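Local atomic coordinates of cytosine deaminase (PDB entry 4R85), a protein that probably catalyses the hydrolytic deamination of cytosine and 5-methylcytosine, using an iron(II) ion in an amidohydrolase fold. Residues R7-E12 and R343-V348; T291-L296 and H331-L336; I325-L330 and E382-Q387. All coordinates share one frame; numbering follows the deposited sequence.

Overall arrangement
Interaction 3 lies on the same side of the chain's centre as each of the other two, and it shares helix 322-332 with interaction 2. Interaction 1 is a surface contact made by charge: arginines of the loop after strand 2-7 meet an aspartate of segment 343-348. Interactions 2 and 3 are buried and mainly apolar, with water bridging some of their polar groups, and both reach the second subunit. Helix 322-332 packs its side on segment 382-387 in interaction 3, while the turn that ends it meets helix 293-298 in interaction 2. Segment 343-348 ties the three together, since Phe347 packs on Met335 and Leu345 on Leu326.

Interaction 1: R7-E12 and R343-V348; sequences RLRRQE and RCLDFV
The type II beta turn from Leu8 to Gln11 brings Arg9 and Arg10 against the 3-10 segment 344-347, with the CA atoms of Arg10 and Arg343 7.2 Å apart. Arg9 carries most of the contact. Bent at its third torsion (chi3 54°), its chain turns the guanidinium end-on to Asp346, and both terminal nitrogens bind the same oxygen: NH2 lies 2.7 Å and NH1 2.9 Å from OD1. That oxygen is in the guanidinium plane, but the carboxylate is turned 79° from it; NH1 approaches OD1 nearly along its C-O axis, NH2 from above the carboxylate plane. CB of Leu345 covers one guanidinium face, 3.6 Å from Arg9 NE, so an aliphatic group shields the flat cation. The other oxygen, OD2, takes a side-on grip from Arg343, whose NE is 2.9 Å away; Asp346 is thus held at both oxygens, which probably favours its ionised form. Arg343 NH2 also pairs with Asp297, and Arg9 NH2 with Asp380. Arg10 joins more loosely: its guanidinium lies over CB of Arg343, 3.6 Å from NH1, and two waters link NH1 to the two oxygens of Asp346, the one to OD2 weakly bound by NH1. Long, flexible arginines suit this partly exposed seam. The result is a salt-bridge network fastening a turn of the N-terminal beta sheet to the loop between helices 338-342 and 350-355 of the amidohydrolase barrel domain.

Interaction 2: T291-L296 and H331-L336; sequences TRVAEL and HICHML
Val293 and Ala294, in the first turn of helix 293-298, face Cys333 and Met335 just beyond the end of helix 322-332. The apolar contacts divide by branch. Val293 has CG1 anti to its backbone N (chi1 174°), which spreads its two methyls over different sulfurs: CG2 lies 3.7 Å from SG of Cys333, and CG1 is 3.7 Å from SD of Met335. The valine and methionine side chains run at about a right angle to each other. Ala294, small enough to let the chains close in, sets CB 3.6 Å from Met335 CG. The polar groups are joined through water. One molecule accepts from Ala294 N, at 3.0 Å, and lies within hydrogen-bonding distance of Glu295 OE1 and Cys333 O, so the backbone of the helix start is linked to the opposing turn. Outside the pair, Met335 also packs on Phe347, and Arg292 makes a cation-pi contact with Trp284 of the second subunit. The turn itself is a Schellman motif: His334, with positive phi, stands at C-prime, Met335 N reaches back to Leu330 O, and His334 N to His331 O. A Schellman-capped helix end therefore packs on the start of helix 293-298, among the outer helices of the TIM-barrel fold.

Interaction 3: I325-L330 and E382-Q387; sequences ILDAGL and EAVRRQ
Two helices meet here in a buried, mainly apolar crossing, where Val384 of helix 380-386 enters the side of helix 322-332 in the outer layer of the fold, near the subunit interface. The axes of segments 325-330 and 382-386 approach to 9.8 Å and cross at -96°, close to perpendicular, so the contact is confined to one spot. A single methyl does nearly all the touching: Val384 CG2, anti to the backbone N while CG1 takes the position between N and the carbonyl carbon (chi1 74°), is 3.9 Å from Asp327 CA. Leu326 CG flanks it at 4.1 Å, its side chain running at about a right angle to the valine, whereas Leu330 comes tip to tip, with CD1 4.2 Å from the same methyl. A short branched valine suits this place, since one methyl can rest on Leu326, Asp327 and Leu330 at once. Gln387, just past the helix end with positive phi, folds back so that NE2 packs 3.9 Å from Asp327 CB and donates a nearly straight bond (171°) to Val384 O at 3.1 Å; NE2 also bonds Leu323 O of the other helix. A water gives hydrogen bonds to Asp327 OD2, at 2.7 Å, and to Val384 O, while Asp327 OD1 forms a salt bridge with Arg324 of the second subunit. This is a near-perpendicular helix-helix packing, joining helix 322-332 of the TIM-barrel domain to helix 380-386.

Interaction 1: R7-E12 and R343-V348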
ATOM      1  N   ARG A   7       4.266   9.283 -24.453  1.00 20.53           N
ATOM      2  CA  ARG A   7       5.343   9.807 -23.628  1.00 22.07           C
ATOM      3  C   ARG A   7       6.340   8.698 -23.349  1.00 22.09           C
ATOM      4  O   ARG A   7       5.974   7.519 -23.274  1.00 21.53           O
ATOM      5  CB  ARG A   7       4.799  10.354 -22.311  1.00 25.75           C
ATOM      6  CG  ARG A   7       3.780  11.468 -22.479  1.00 31.59           C
ATOM      7  CD  ARG A   7       4.434  12.791 -22.784  1.00 36.33           C
ATOM      8  NE  ARG A   7       5.299  13.220 -21.694  1.00 39.55           N
ATOM      9  CZ  ARG A   7       4.897  13.952 -20.661  1.00 35.23           C
ATOM     10  NH1 ARG A   7       5.770  14.290 -19.722  1.00 31.65           N
ATOM     11  NH2 ARG A   7       3.630  14.348 -20.570  1.00 28.88           N
ATOM     12  N   LEU A   8       7.604   9.070 -23.192  1.00 24.78           N
ATOM     13  CA  LEU A   8       8.608   8.135 -22.692  1.00 25.52           C
ATOM     14  C   LEU A   8       9.065   8.631 -21.330  1.00 30.85           C
ATOM     15  O   LEU A   8       8.859   9.800 -20.993  1.00 32.49           O
ATOM     16  CB  LEU A   8       9.778   8.018 -23.670  1.00 22.04           C
ATOM     17  CG  LEU A   8       9.392   7.415 -25.023  1.00 21.06           C
ATOM     18  CD1 LEU A   8      10.580   7.455 -25.973  1.00 27.19           C
ATOM     19  CD2 LEU A   8       8.874   5.973 -24.856  1.00 23.82           C
ATOM     20  N   ARG A   9       9.660   7.747 -20.538  1.00 31.49           N
ATOM     21  CA  ARG A   9       9.982   8.083 -19.152  1.00 29.36           C
ATOM     22  C   ARG A   9      10.981   9.226 -19.028  1.00 31.59           C
ATOM     23  O   ARG A   9      12.009   9.241 -19.705  1.00 21.91           O
ATOM     24  CB  ARG A   9      10.481   6.851 -18.386  1.00 26.07           C
ATOM     25  CG  ARG A   9       9.380   5.857 -18.059  1.00 18.33           C
ATOM     26  CD  ARG A   9       9.870   4.797 -17.078  1.00 17.41           C
ATOM     27  NE  ARG A   9      10.435   5.432 -15.889  1.00 17.02           N
ATOM     28  CZ  ARG A   9      11.582   5.074 -15.322  1.00 20.26           C
ATOM     29  NH1 ARG A   9      12.291   4.068 -15.827  1.00 22.62           N
ATOM     30  NH2 ARG A   9      12.007   5.712 -14.238  1.00 17.78           N
ATOM     31  N   ARG A  10      10.656  10.182 -18.160  1.00 35.78           N
ATOM     32  CA  ARG A  10      11.546  11.297 -17.841  1.00 36.62           C
ATOM     33  C   ARG A  10      11.925  12.147 -19.054  1.00 38.59           C
ATOM     34  O   ARG A  10      13.024  12.700 -19.112  1.00 41.90           O
ATOM     35  CB  ARG A  10      12.800  10.798 -17.114  1.00 34.98           C
ATOM     36  CG  ARG A  10      12.494  10.074 -15.809  1.00 39.88           C
ATOM     37  CD  ARG A  10      13.744   9.456 -15.201  1.00 40.14           C
ATOM     38  NE  ARG A  10      14.584  10.436 -14.520  1.00 46.50           N
ATOM     39  CZ  ARG A  10      15.728  10.138 -13.910  1.00 49.27           C
ATOM     40  NH1 ARG A  10      16.169   8.885 -13.897  1.00 45.17           N
ATOM     41  NH2 ARG A  10      16.431  11.090 -13.313  1.00 50.72           N
ATOM     42  N   GLN A  11      11.011  12.242 -20.017  1.00 34.38           N
ATOM     43  CA  GLN A  11      11.176  13.137 -21.161  1.00 37.26           C
ATOM     44  C   GLN A  11       9.898  13.935 -21.370  1.00 40.77           C
ATOM     45  O   GLN A  11       8.809  13.478 -21.010  1.00 41.61           O
ATOM     46  CB  GLN A  11      11.521  12.355 -22.426  1.00 36.22           C
ATOM     47  CG  GLN A  11      12.833  11.607 -22.348  1.00 39.47           C
ATOM     48  CD  GLN A  11      13.283  11.093 -23.698  1.00 47.29           C
ATOM     49  OE1 GLN A  11      13.311   9.885 -23.936  1.00 48.46           O
ATOM     50  NE2 GLN A  11      13.644  12.010 -24.591  1.00 52.30           N
ATOM     51  N   GLU A  12      10.017  15.132 -21.937  1.00 41.63           N
ATOM     52  CA  GLU A  12       8.831  15.959 -22.124  1.00 45.25           C
ATOM     53  C   GLU A  12       8.192  15.781 -23.503  1.00 38.00           C
ATOM     54  O   GLU A  12       6.999  16.044 -23.672  1.00 36.63           O
ATOM     55  CB  GLU A  12       9.130  17.440 -21.854  1.00 53.72           C
ATOM     56  CG  GLU A  12       7.896  18.232 -21.425  1.00 64.56           C
ATOM     57  CD  GLU A  12       8.138  19.735 -21.359  1.00 75.73           C
ATOM     58  OE1 GLU A  12       9.262  20.149 -20.992  1.00 78.03           O
ATOM     59  OE2 GLU A  12       7.201  20.501 -21.682  1.00 76.94           O
ATOM     60  N   ARG A 343      11.502   9.195 -10.777  1.00 15.10           N
ATOM     61  CA  ARG A 343      12.145   8.033 -11.409  1.00 13.68           C
ATOM     62  C   ARG A 343      11.778   6.706 -10.731  1.00 14.38           C
ATOM     63  O   ARG A 343      12.479   5.705 -10.911  1.00 14.63           O
ATOM     64  CB  ARG A 343      13.682   8.198 -11.437  1.00 16.32           C
ATOM     65  CG  ARG A 343      14.351   8.590 -10.105  1.00 16.58           C
ATOM     66  CD  ARG A 343      14.359   7.477  -9.050  1.00 25.05           C
ATOM     67  NE  ARG A 343      15.122   6.308  -9.484  1.00 24.16           N
ATOM     68  CZ  ARG A 343      16.177   5.824  -8.837  1.00 21.20           C
ATOM     69  NH1 ARG A 343      16.827   4.768  -9.319  1.00 22.72           N
ATOM     70  NH2 ARG A 343      16.580   6.391  -7.705  1.00 22.40           N
ATOM     71  N   CYS A 344      10.704   6.692  -9.948  1.00 12.93           N
ATOM     72  CA  CYS A 344      10.390   5.503  -9.137  1.00 14.93           C
ATOM     73  C   CYS A 344      10.061   4.261  -9.960  1.00 14.16           C
ATOM     74  O   CYS A 344      10.149   3.130  -9.458  1.00 13.89           O
ATOM     75  CB  CYS A 344       9.255   5.785  -8.147  1.00 15.95           C
ATOM     76  SG  CYS A 344       7.659   6.146  -8.927  1.00 18.90           S
ATOM     77  N   LEU A 345       9.694   4.438 -11.225  1.00 13.13           N
ATOM     78  CA  LEU A 345       9.387   3.254 -12.036  1.00 14.22           C
ATOM     79  C   LEU A 345      10.626   2.387 -12.322  1.00 15.17           C
ATOM     80  O   LEU A 345      10.492   1.206 -12.690  1.00 14.64           O
ATOM     81  CB  LEU A 345       8.650   3.625 -13.333  1.00 19.24           C
ATOM     82  CG  LEU A 345       7.181   4.039 -13.161  1.00 15.94           C
ATOM     83  CD1 LEU A 345       6.541   4.399 -14.507  1.00 16.09           C
ATOM     84  CD2 LEU A 345       6.376   2.945 -12.440  1.00 17.82           C
ATOM     85  N   ASP A 346      11.817   2.962 -12.134  1.00 15.39           N
ATOM     86  CA  ASP A 346      13.070   2.196 -12.198  1.00 18.66           C
ATOM     87  C   ASP A 346      12.999   0.892 -11.394  1.00 15.76           C
ATOM     88  O   ASP A 346      13.533  -0.139 -11.808  1.00 12.88           O
ATOM     89  CB  ASP A 346      14.240   2.995 -11.617  1.00 16.72           C
ATOM     90  CG  ASP A 346      14.702   4.141 -12.507  1.00 23.22           C
ATOM     91  OD1 ASP A 346      14.268   4.252 -13.679  1.00 21.14           O
ATOM     92  OD2 ASP A 346      15.540   4.928 -12.014  1.00 19.68           O
ATOM     93  N   PHE A 347      12.368   0.952 -10.227  1.00 11.48           N
ATOM     94  CA  PHE A 347      12.411  -0.159  -9.272  1.00 13.89           C
ATOM     95  C   PHE A 347      11.539  -1.349  -9.646  1.00 15.96           C
ATOM     96  O   PHE A 347      11.637  -2.412  -9.022  1.00 16.18           O
ATOM     97  CB  PHE A 347      12.084   0.338  -7.859  1.00 16.51           C
ATOM     98  CG  PHE A 347      13.035   1.398  -7.378  1.00 17.87           C
ATOM     99  CD1 PHE A 347      14.354   1.074  -7.085  1.00 19.09           C
ATOM    100  CD2 PHE A 347      12.629   2.717  -7.259  1.00 18.75           C
ATOM    101  CE1 PHE A 347      15.251   2.046  -6.665  1.00 20.73           C
ATOM    102  CE2 PHE A 347      13.518   3.693  -6.841  1.00 19.23           C
ATOM    103  CZ  PHE A 347      14.829   3.359  -6.541  1.00 21.48           C
ATOM    104  N   VAL A 348      10.694  -1.176 -10.662  1.00 11.95           N
ATOM    105  CA  VAL A 348       9.830  -2.263 -11.117  1.00 11.45           C
ATOM    106  C   VAL A 348       9.925  -2.492 -12.622  1.00 18.57           C
ATOM    107  O   VAL A 348       9.146  -3.257 -13.188  1.00 14.77           O
ATOM    108  CB  VAL A 348       8.376  -2.030 -10.722  1.00 11.72           C
ATOM    109  CG1 VAL A 348       8.255  -1.986  -9.191  1.00 14.89           C
ATOM    110  CG2 VAL A 348       7.862  -0.750 -11.353  1.00 16.40           C
TER
HETATM  111  O   HOH W   1      15.563   6.411 -15.141  1.00 36.75           O
HETATM  112  O   HOH W   2      17.688   6.499 -12.376  1.00 38.67           O

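Interaction 2: T291-L296 and H331-L336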
ATOM      1  N   THR A 291      15.123  -4.066   4.086  1.00 11.92           N
ATOM      2  CA  THR A 291      16.508  -3.718   3.771  1.00 13.05           C
ATOM      3  C   THR A 291      16.671  -2.213   3.447  1.00 14.66           C
ATOM      4  O   THR A 291      15.683  -1.463   3.337  1.00 12.34           O
ATOM      5  CB  THR A 291      17.041  -4.612   2.616  1.00 10.65           C
ATOM      6  OG1 THR A 291      18.466  -4.501   2.531  1.00 14.11           O
ATOM      7  CG2 THR A 291      16.404  -4.234   1.279  1.00 10.72           C
ATOM      8  N   ARG A 292      17.914  -1.763   3.296  1.00 11.16           N
ATOM      9  CA  ARG A 292      18.170  -0.320   3.166  1.00 11.41           C
ATOM     10  C   ARG A 292      18.128   0.098   1.701  1.00 12.14           C
ATOM     11  O   ARG A 292      19.143   0.477   1.123  1.00 12.29           O
ATOM     12  CB  ARG A 292      19.518   0.039   3.784  1.00 11.37           C
ATOM     13  CG  ARG A 292      19.679  -0.439   5.224  1.00  9.27           C
ATOM     14  CD  ARG A 292      20.940   0.162   5.852  1.00  9.50           C
ATOM     15  NE  ARG A 292      21.164  -0.389   7.188  1.00 11.86           N
ATOM     16  CZ  ARG A 292      22.015   0.097   8.083  1.00 12.55           C
ATOM     17  NH1 ARG A 292      22.143  -0.500   9.259  1.00 15.67           N
ATOM     18  NH2 ARG A 292      22.742   1.170   7.809  1.00 11.03           N
ATOM     19  N   VAL A 293      16.938   0.022   1.117  1.00 10.93           N
ATOM     20  CA  VAL A 293      16.742   0.225  -0.315  1.00 11.88           C
ATOM     21  C   VAL A 293      17.215   1.599  -0.794  1.00 13.70           C
ATOM     22  O   VAL A 293      17.925   1.706  -1.798  1.00 13.39           O
ATOM     23  CB  VAL A 293      15.251   0.056  -0.694  1.00 13.06           C
ATOM     24  CG1 VAL A 293      15.026   0.417  -2.163  1.00 13.82           C
ATOM     25  CG2 VAL A 293      14.773  -1.379  -0.393  1.00 15.70           C
ATOM     26  N   ALA A 294      16.811   2.653  -0.098  1.00  9.95           N
ATOM     27  CA  ALA A 294      17.182   3.997  -0.538  1.00 16.26           C
ATOM     28  C   ALA A 294      18.701   4.178  -0.505  1.00 18.55           C
ATOM     29  O   ALA A 294      19.300   4.775  -1.403  1.00 14.02           O
ATOM     30  CB  ALA A 294      16.496   5.049   0.318  1.00 21.12           C
ATOM     31  N   GLU A 295      19.315   3.634   0.536  1.00 12.51           N
ATOM     32  CA  GLU A 295      20.747   3.754   0.753  1.00 14.07           C
ATOM     33  C   GLU A 295      21.559   2.941  -0.281  1.00 16.16           C
ATOM     34  O   GLU A 295      22.582   3.414  -0.800  1.00 12.89           O
ATOM     35  CB  GLU A 295      21.079   3.346   2.196  1.00 14.54           C
ATOM     36  CG  GLU A 295      20.533   4.310   3.282  1.00 21.66           C
ATOM     37  CD  GLU A 295      19.003   4.253   3.492  1.00 26.21           C
ATOM     38  OE1 GLU A 295      18.351   3.254   3.102  1.00 19.56           O
ATOM     39  OE2 GLU A 295      18.449   5.222   4.074  1.00 21.81           O
ATOM     40  N   LEU A 296      21.106   1.725  -0.584  1.00 11.94           N
ATOM     41  CA  LEU A 296      21.709   0.956  -1.678  1.00 11.59           C
ATOM     42  C   LEU A 296      21.661   1.738  -3.004  1.00 11.19           C
ATOM     43  O   LEU A 296      22.664   1.856  -3.710  1.00 10.64           O
ATOM     44  CB  LEU A 296      20.982  -0.374  -1.856  1.00  9.72           C
ATOM     45  CG  LEU A 296      21.160  -1.337  -0.683  1.00 14.58           C
ATOM     46  CD1 LEU A 296      20.069  -2.411  -0.676  1.00 14.69           C
ATOM     47  CD2 LEU A 296      22.541  -1.964  -0.760  1.00 15.03           C
ATOM     48  N   HIS A 331       6.910   4.068   0.486  1.00 13.38           N
ATOM     49  CA  HIS A 331       6.505   4.532   1.818  1.00 11.14           C
ATOM     50  C   HIS A 331       7.418   3.972   2.911  1.00 15.07           C
ATOM     51  O   HIS A 331       7.963   4.717   3.726  1.00 15.00           O
ATOM     52  CB  HIS A 331       5.060   4.110   2.139  1.00 17.43           C
ATOM     53  CG  HIS A 331       4.011   4.910   1.433  1.00 16.49           C
ATOM     54  ND1 HIS A 331       3.751   4.779   0.083  1.00 16.86           N
ATOM     55  CD2 HIS A 331       3.132   5.830   1.899  1.00 12.69           C
ATOM     56  CE1 HIS A 331       2.771   5.600  -0.255  1.00 15.97           C
ATOM     57  NE2 HIS A 331       2.378   6.250   0.827  1.00 14.80           N
ATOM     58  N   ILE A 332       7.574   2.651   2.932  1.00 13.37           N
ATOM     59  CA  ILE A 332       8.316   1.986   4.011  1.00 10.77           C
ATOM     60  C   ILE A 332       9.807   2.344   4.005  1.00 11.75           C
ATOM     61  O   ILE A 332      10.445   2.420   5.059  1.00 13.97           O
ATOM     62  CB  ILE A 332       8.135   0.446   3.954  1.00 12.39           C
ATOM     63  CG1 ILE A 332       6.643   0.099   3.970  1.00 21.82           C
ATOM     64  CG2 ILE A 332       8.805  -0.214   5.154  1.00 16.42           C
ATOM     65  CD1 ILE A 332       6.321  -1.395   3.756  1.00 23.05           C
ATOM     66  N   CYS A 333      10.349   2.577   2.812  1.00 10.91           N
ATOM     67  CA  CYS A 333      11.775   2.848   2.639  1.00 11.43           C
ATOM     68  C   CYS A 333      12.104   4.340   2.653  1.00 14.11           C
ATOM     69  O   CYS A 333      13.255   4.724   2.434  1.00 13.49           O
ATOM     70  CB  CYS A 333      12.278   2.219   1.335  1.00 16.39           C
ATOM     71  SG  CYS A 333      12.067   0.406   1.312  1.00 16.01           S
ATOM     72  N   HIS A 334      11.099   5.166   2.931  1.00 12.69           N
ATOM     73  CA  HIS A 334      11.286   6.622   2.982  1.00 11.11           C
ATOM     74  C   HIS A 334      11.844   7.166   1.676  1.00 15.31           C
ATOM     75  O   HIS A 334      12.837   7.894   1.661  1.00 17.36           O
ATOM     76  CB  HIS A 334      12.186   7.029   4.155  1.00 13.39           C
ATOM     77  CG  HIS A 334      11.482   7.031   5.475  1.00 13.73           C
ATOM     78  ND1 HIS A 334      12.154   7.008   6.677  1.00 17.80           N
ATOM     79  CD2 HIS A 334      10.163   7.084   5.778  1.00 17.12           C
ATOM     80  CE1 HIS A 334      11.278   7.040   7.668  1.00 21.42           C
ATOM     81  NE2 HIS A 334      10.064   7.076   7.149  1.00 17.99           N
ATOM     82  N   MET A 335      11.178   6.815   0.585  1.00 13.15           N
ATOM     83  CA  MET A 335      11.565   7.256  -0.742  1.00 14.23           C
ATOM     84  C   MET A 335      10.413   7.999  -1.399  1.00 14.53           C
ATOM     85  O   MET A 335      10.060   7.732  -2.545  1.00 16.72           O
ATOM     86  CB  MET A 335      11.957   6.044  -1.584  1.00 15.54           C
ATOM     87  CG  MET A 335      13.187   5.345  -1.049  1.00 15.69           C
ATOM     88  SD  MET A 335      13.425   3.721  -1.793  1.00 24.20           S
ATOM     89  CE  MET A 335      14.203   4.224  -3.314  1.00 18.96           C
ATOM     90  N   LEU A 336       9.824   8.933  -0.666  1.00 12.71           N
ATOM     91  CA  LEU A 336       8.762   9.766  -1.221  1.00 17.85           C
ATOM     92  C   LEU A 336       9.250  11.177  -1.535  1.00 18.07           C
ATOM     93  O   LEU A 336       8.458  12.111  -1.621  1.00 18.61           O
ATOM     94  CB  LEU A 336       7.549   9.800  -0.284  1.00 14.60           C
ATOM     95  CG  LEU A 336       6.792   8.468  -0.255  1.00 15.82           C
ATOM     96  CD1 LEU A 336       5.515   8.607   0.559  1.00 17.94           C
ATOM     97  CD2 LEU A 336       6.473   8.002  -1.674  1.00 19.86           C
TER
HETATM   98  O   HOH W   3      15.498   2.885   2.600  1.00 13.93           O
HETATM   99  O   HOH W   4      15.866   5.677   4.417  1.00 28.69           O

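Interaction 3: I325-L330 and E382-Q387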
ATOM      1  N   ILE A 325       3.036  -2.820  -4.899  1.00 11.14           N
ATOM      2  CA  ILE A 325       4.301  -3.096  -4.211  1.00 15.20           C
ATOM      3  C   ILE A 325       5.224  -1.885  -4.230  1.00 17.97           C
ATOM      4  O   ILE A 325       5.854  -1.535  -3.218  1.00 15.84           O
ATOM      5  CB  ILE A 325       5.052  -4.258  -4.891  1.00 19.68           C
ATOM      6  CG1 ILE A 325       4.188  -5.516  -4.935  1.00 23.58           C
ATOM      7  CG2 ILE A 325       6.396  -4.524  -4.220  1.00 20.18           C
ATOM      8  CD1 ILE A 325       3.315  -5.758  -3.735  1.00 18.84           C
ATOM      9  N   LEU A 326       5.314  -1.254  -5.396  1.00 12.27           N
ATOM     10  CA  LEU A 326       6.094  -0.040  -5.538  1.00 12.15           C
ATOM     11  C   LEU A 326       5.620   1.001  -4.540  1.00 12.22           C
ATOM     12  O   LEU A 326       6.424   1.593  -3.841  1.00 15.01           O
ATOM     13  CB  LEU A 326       5.999   0.500  -6.971  1.00 11.34           C
ATOM     14  CG  LEU A 326       6.712   1.830  -7.248  1.00 14.08           C
ATOM     15  CD1 LEU A 326       8.198   1.706  -6.943  1.00 15.28           C
ATOM     16  CD2 LEU A 326       6.490   2.264  -8.703  1.00 15.98           C
ATOM     17  N   ASP A 327       4.310   1.220  -4.472  1.00 11.66           N
ATOM     18  CA  ASP A 327       3.746   2.179  -3.527  1.00 13.74           C
ATOM     19  C   ASP A 327       4.211   1.867  -2.092  1.00 13.37           C
ATOM     20  O   ASP A 327       4.736   2.739  -1.375  1.00 12.04           O
ATOM     21  CB  ASP A 327       2.220   2.128  -3.616  1.00 19.68           C
ATOM     22  CG  ASP A 327       1.539   3.224  -2.821  1.00 25.95           C
ATOM     23  OD1 ASP A 327       0.571   2.909  -2.091  1.00 26.36           O
ATOM     24  OD2 ASP A 327       1.942   4.401  -2.950  1.00 24.56           O
ATOM     25  N   ALA A 328       4.043   0.608  -1.697  1.00 11.62           N
ATOM     26  CA  ALA A 328       4.428   0.149  -0.367  1.00 13.89           C
ATOM     27  C   ALA A 328       5.906   0.402  -0.100  1.00 14.33           C
ATOM     28  O   ALA A 328       6.282   0.905   0.956  1.00 13.88           O
ATOM     29  CB  ALA A 328       4.127  -1.342  -0.224  1.00 15.74           C
ATOM     30  N   GLY A 329       6.732   0.041  -1.072  1.00 12.93           N
ATOM     31  CA  GLY A 329       8.167   0.178  -0.948  1.00 12.20           C
ATOM     32  C   GLY A 329       8.584   1.617  -0.764  1.00 15.55           C
ATOM     33  O   GLY A 329       9.397   1.923   0.100  1.00 12.22           O
ATOM     34  N   LEU A 330       8.024   2.512  -1.573  1.00 12.28           N
ATOM     35  CA  LEU A 330       8.373   3.926  -1.463  1.00 13.28           C
ATOM     36  C   LEU A 330       8.027   4.510  -0.089  1.00 12.17           C
ATOM     37  O   LEU A 330       8.762   5.362   0.433  1.00 11.72           O
ATOM     38  CB  LEU A 330       7.702   4.738  -2.574  1.00 13.01           C
ATOM     39  CG  LEU A 330       8.068   4.371  -4.014  1.00 12.96           C
ATOM     40  CD1 LEU A 330       7.304   5.272  -4.977  1.00 16.36           C
ATOM     41  CD2 LEU A 330       9.566   4.503  -4.254  1.00 16.12           C
ATOM     42  N   GLU A 382       2.684  10.231 -11.460  1.00 17.94           N
ATOM     43  CA  GLU A 382       1.260   9.974 -11.642  1.00 21.10           C
ATOM     44  C   GLU A 382       0.958   8.479 -11.692  1.00 21.29           C
ATOM     45  O   GLU A 382      -0.080   8.038 -11.203  1.00 20.39           O
ATOM     46  CB  GLU A 382       0.743  10.693 -12.891  1.00 18.35           C
ATOM     47  CG  GLU A 382       0.676  12.197 -12.696  1.00 24.28           C
ATOM     48  CD  GLU A 382      -0.345  12.584 -11.631  1.00 33.52           C
ATOM     49  OE1 GLU A 382      -1.462  12.027 -11.652  1.00 34.06           O
ATOM     50  OE2 GLU A 382      -0.035  13.431 -10.770  1.00 40.80           O
ATOM     51  N   ALA A 383       1.870   7.702 -12.268  1.00 17.15           N
ATOM     52  CA  ALA A 383       1.684   6.255 -12.340  1.00 16.38           C
ATOM     53  C   ALA A 383       1.503   5.653 -10.947  1.00 17.53           C
ATOM     54  O   ALA A 383       0.557   4.894 -10.715  1.00 17.83           O
ATOM     55  CB  ALA A 383       2.849   5.589 -13.079  1.00 15.58           C
ATOM     56  N   VAL A 384       2.378   6.013 -10.009  1.00 18.66           N
ATOM     57  CA  VAL A 384       2.286   5.451  -8.659  1.00 16.09           C
ATOM     58  C   VAL A 384       1.172   6.105  -7.830  1.00 19.30           C
ATOM     59  O   VAL A 384       0.493   5.436  -7.037  1.00 17.49           O
ATOM     60  CB  VAL A 384       3.655   5.447  -7.900  1.00 17.41           C
ATOM     61  CG1 VAL A 384       4.052   6.833  -7.429  1.00 21.12           C
ATOM     62  CG2 VAL A 384       3.594   4.475  -6.698  1.00 18.72           C
ATOM     63  N   ARG A 385       0.957   7.400  -8.034  1.00 18.05           N
ATOM     64  CA  ARG A 385      -0.063   8.103  -7.267  1.00 19.00           C
ATOM     65  C   ARG A 385      -1.450   7.591  -7.608  1.00 22.25           C
ATOM     66  O   ARG A 385      -2.284   7.420  -6.716  1.00 16.46           O
ATOM     67  CB  ARG A 385      -0.033   9.610  -7.507  1.00 15.20           C
ATOM     68  CG  ARG A 385      -0.972  10.352  -6.563  1.00 15.56           C
ATOM     69  CD  ARG A 385      -1.043  11.844  -6.862  1.00 17.38           C
ATOM     70  NE  ARG A 385      -1.689  12.120  -8.142  1.00 18.43           N
ATOM     71  CZ  ARG A 385      -3.009  12.149  -8.339  1.00 22.99           C
ATOM     72  NH1 ARG A 385      -3.495  12.414  -9.550  1.00 21.67           N
ATOM     73  NH2 ARG A 385      -3.847  11.911  -7.336  1.00 20.99           N
ATOM     74  N   ARG A 386      -1.689   7.375  -8.900  1.00 17.75           N
ATOM     75  CA  ARG A 386      -2.999   6.942  -9.376  1.00 17.43           C
ATOM     76  C   ARG A 386      -3.145   5.423  -9.472  1.00 18.83           C
ATOM     77  O   ARG A 386      -4.234   4.938  -9.759  1.00 19.37           O
ATOM     78  CB  ARG A 386      -3.304   7.561 -10.738  1.00 17.12           C
ATOM     79  CG  ARG A 386      -3.234   9.078 -10.736  1.00 23.59           C
ATOM     80  CD  ARG A 386      -4.278   9.685 -11.650  1.00 37.23           C
ATOM     81  NE  ARG A 386      -3.794   9.900 -13.006  1.00 48.45           N
ATOM     82  CZ  ARG A 386      -4.228   9.235 -14.074  1.00 51.26           C
ATOM     83  NH1 ARG A 386      -3.732   9.513 -15.275  1.00 43.52           N
ATOM     84  NH2 ARG A 386      -5.160   8.297 -13.948  1.00 50.91           N
ATOM     85  N   GLN A 387      -2.054   4.693  -9.243  1.00 20.10           N
ATOM     86  CA  GLN A 387      -2.006   3.254  -9.500  1.00 22.57           C
ATOM     87  C   GLN A 387      -2.495   2.988 -10.921  1.00 21.48           C
ATOM     88  O   GLN A 387      -3.457   2.244 -11.132  1.00 19.68           O
ATOM     89  CB  GLN A 387      -2.844   2.494  -8.468  1.00 20.13           C
ATOM     90  CG  GLN A 387      -2.290   2.589  -7.049  1.00 21.62           C
ATOM     91  CD  GLN A 387      -1.038   1.755  -6.868  1.00 20.97           C
ATOM     92  OE1 GLN A 387      -1.108   0.530  -6.784  1.00 18.71           O
ATOM     93  NE2 GLN A 387       0.120   2.411  -6.833  1.00 14.95           N
TER
HETATM   94  O   HOH W   5      -0.002   5.801  -4.150  1.00 30.20           O